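Local atomic coordinates of Fe-regulated protein B (Neisseria meningitidis, PDB entry 4AIP), a protein that acts as a TonB-dependent iron transporter in the outer membrane, probably taking up iron-bearing ligands into the periplasm. Residues L461-F466 and S479-S484. Residues are numbered along the deposited sequence; the frame is centred on the assembly and turned at random.
Sequences LRYDRF and SNLNPS
Arg462 and Asn482 face each other as a hydrogen-bonded antiparallel pair, as do Asp464 and Asn480, and four backbone bonds tie the two segments together. Arg462 accepts an almost straight bond at its O from Asn482 N (2.8 Å, 176° at the hydrogen); the return bond runs from Arg462 N to Asn482 O. In the other pair, Asp464 O and Asn480 N are 2.7 Å apart. The segments belong to strands 455-469 and 475-490, a β-hairpin in the wall of the transmembrane barrel of this TonB-dependent receptor, flanked by strands 438-452 and 495-506. On the face bearing Tyr463, apolar packing joins Leu461, Leu481 and Pro483: Leu481 CD1 packs 3.7 Å from Leu461 CD2 and lies at the edge of the Tyr463 ring, while Leu461 CD1 rests 4.0 Å from Pro483 CB. A chi1 of 173° lays the Tyr463 ring across to Ser479, where its CZ comes 4.0 Å from Ser479 CB. On the inward face of the barrel wall, Arg462, bent at chi3, grips the Asp464 carboxylate side-on through NE and NH2, the latter 2.8 Å from Asp464 OD1. Arg462 NH1 also bonds Ala156 O, joining plug to barrel, and NH2 bonds Asn383 OD1 of strand 376-390.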
loop_
_atom_site.group_PDB
_atom_site.type_symbol
_atom_site.label_atom_id
_atom_site.label_comp_id
_atom_site.label_asym_id
_atom_site.label_seq_id
_atom_site.Cartn_x
_atom_site.Cartn_y
_atom_site.Cartn_z
ATOM N N LEU B 461 3.504 48.180 10.867
ATOM C CA LEU B 461 4.577 48.250 9.912
ATOM C C LEU B 461 5.293 46.939 9.789
ATOM O O LEU B 461 5.576 46.277 10.824
ATOM C CB LEU B 461 5.594 49.202 10.485
ATOM C CG LEU B 461 6.206 50.055 9.436
ATOM C CD1 LEU B 461 5.202 51.122 9.294
ATOM C CD2 LEU B 461 7.424 50.610 10.088
ATOM N N ARG B 462 5.668 46.593 8.560
ATOM C CA ARG B 462 6.493 45.423 8.367
ATOM C C ARG B 462 7.707 45.867 7.617
ATOM O O ARG B 462 7.639 46.765 6.769
ATOM C CB ARG B 462 5.852 44.378 7.466
ATOM C CG ARG B 462 4.583 43.759 7.988
ATOM C CD ARG B 462 4.078 42.712 6.989
ATOM N NE ARG B 462 5.078 41.677 6.735
ATOM C CZ ARG B 462 5.286 40.627 7.538
ATOM N NH1 ARG B 462 4.561 40.493 8.642
ATOM N NH2 ARG B 462 6.215 39.740 7.232
ATOM N N TYR B 463 8.791 45.183 7.871
ATOM C CA TYR B 463 9.921 45.366 7.097
ATOM C C TYR B 463 10.209 43.966 6.547
ATOM O O TYR B 463 10.312 43.016 7.350
ATOM C CB TYR B 463 11.015 45.816 8.056
ATOM C CG TYR B 463 12.324 45.892 7.395
ATOM C CD1 TYR B 463 12.602 46.924 6.527
ATOM C CD2 TYR B 463 13.300 44.915 7.615
ATOM C CE1 TYR B 463 13.814 46.996 5.898
ATOM C CE2 TYR B 463 14.544 45.001 6.986
ATOM C CZ TYR B 463 14.763 46.029 6.138
ATOM O OH TYR B 463 15.968 46.115 5.529
ATOM N N ASP B 464 10.292 43.813 5.220
ATOM C CA ASP B 464 10.420 42.499 4.611
ATOM C C ASP B 464 11.614 42.464 3.693
ATOM O O ASP B 464 11.782 43.372 2.841
ATOM C CB ASP B 464 9.210 42.147 3.716
ATOM C CG ASP B 464 7.943 41.871 4.509
ATOM O OD1 ASP B 464 7.727 40.776 5.085
ATOM O OD2 ASP B 464 7.113 42.766 4.520
ATOM N N ARG B 465 12.411 41.408 3.793
ATOM C CA ARG B 465 13.481 41.244 2.804
ATOM C C ARG B 465 13.389 39.875 2.262
ATOM O O ARG B 465 12.949 38.961 2.948
ATOM C CB ARG B 465 14.886 41.330 3.408
ATOM C CG ARG B 465 15.050 42.030 4.762
ATOM C CD ARG B 465 16.559 42.039 5.039
ATOM N NE ARG B 465 17.248 41.718 3.779
ATOM C CZ ARG B 465 18.546 41.893 3.567
ATOM N NH1 ARG B 465 19.312 42.408 4.547
ATOM N NH2 ARG B 465 19.076 41.540 2.369
ATOM N N PHE B 466 13.921 39.716 1.083
ATOM C CA PHE B 466 14.040 38.452 0.526
ATOM C C PHE B 466 15.394 38.352 -0.056
ATOM O O PHE B 466 16.043 39.380 -0.359
ATOM C CB PHE B 466 13.025 38.258 -0.584
ATOM C CG PHE B 466 13.261 39.079 -1.806
ATOM C CD1 PHE B 466 14.074 38.612 -2.850
ATOM C CD2 PHE B 466 12.587 40.296 -1.966
ATOM C CE1 PHE B 466 14.275 39.368 -4.022
ATOM C CE2 PHE B 466 12.763 41.067 -3.167
ATOM C CZ PHE B 466 13.605 40.601 -4.189
ATOM N N SER B 479 14.517 44.744 -0.154
ATOM C CA SER B 479 13.766 44.817 1.063
ATOM C C SER B 479 12.702 45.889 0.926
ATOM O O SER B 479 12.777 46.714 0.046
ATOM C CB SER B 479 14.690 45.141 2.215
ATOM O OG SER B 479 15.179 46.428 2.051
ATOM N N ASN B 480 11.699 45.874 1.801
ATOM C CA ASN B 480 10.601 46.826 1.723
ATOM C C ASN B 480 10.080 47.185 3.066
ATOM O O ASN B 480 10.046 46.355 3.970
ATOM C CB ASN B 480 9.433 46.250 0.917
ATOM C CG ASN B 480 9.757 46.138 -0.560
ATOM O OD1 ASN B 480 10.527 45.269 -0.977
ATOM N ND2 ASN B 480 9.207 47.052 -1.353
ATOM N N LEU B 481 9.655 48.430 3.184
ATOM C CA LEU B 481 9.013 48.895 4.372
ATOM C C LEU B 481 7.539 49.097 4.047
ATOM O O LEU B 481 7.230 49.892 3.176
ATOM C CB LEU B 481 9.689 50.187 4.755
ATOM C CG LEU B 481 9.609 50.720 6.163
ATOM C CD1 LEU B 481 9.502 49.615 7.257
ATOM C CD2 LEU B 481 10.931 51.500 6.347
ATOM N N ASN B 482 6.653 48.349 4.712
ATOM C CA ASN B 482 5.221 48.298 4.375
ATOM C C ASN B 482 4.268 48.703 5.495
ATOM O O ASN B 482 3.997 47.917 6.386
ATOM C CB ASN B 482 4.812 46.903 3.899
ATOM C CG ASN B 482 5.657 46.379 2.719
ATOM O OD1 ASN B 482 6.336 45.376 2.842
ATOM N ND2 ASN B 482 5.616 47.052 1.608
ATOM N N PRO B 483 3.726 49.927 5.430
ATOM C CA PRO B 483 2.811 50.466 6.448
ATOM C C PRO B 483 1.402 49.950 6.253
ATOM O O PRO B 483 1.104 49.432 5.190
ATOM C CB PRO B 483 2.834 51.984 6.176
ATOM C CG PRO B 483 3.931 52.211 5.186
ATOM C CD PRO B 483 4.090 50.941 4.425
ATOM N N SER B 484 0.547 50.090 7.257
ATOM C CA SER B 484 -0.795 49.616 7.151
ATOM C C SER B 484 -1.591 50.377 8.162
ATOM O O SER B 484 -1.095 50.659 9.248
ATOM C CB SER B 484 -0.883 48.075 7.357
ATOM O OG SER B 484 -0.426 47.647 8.656
#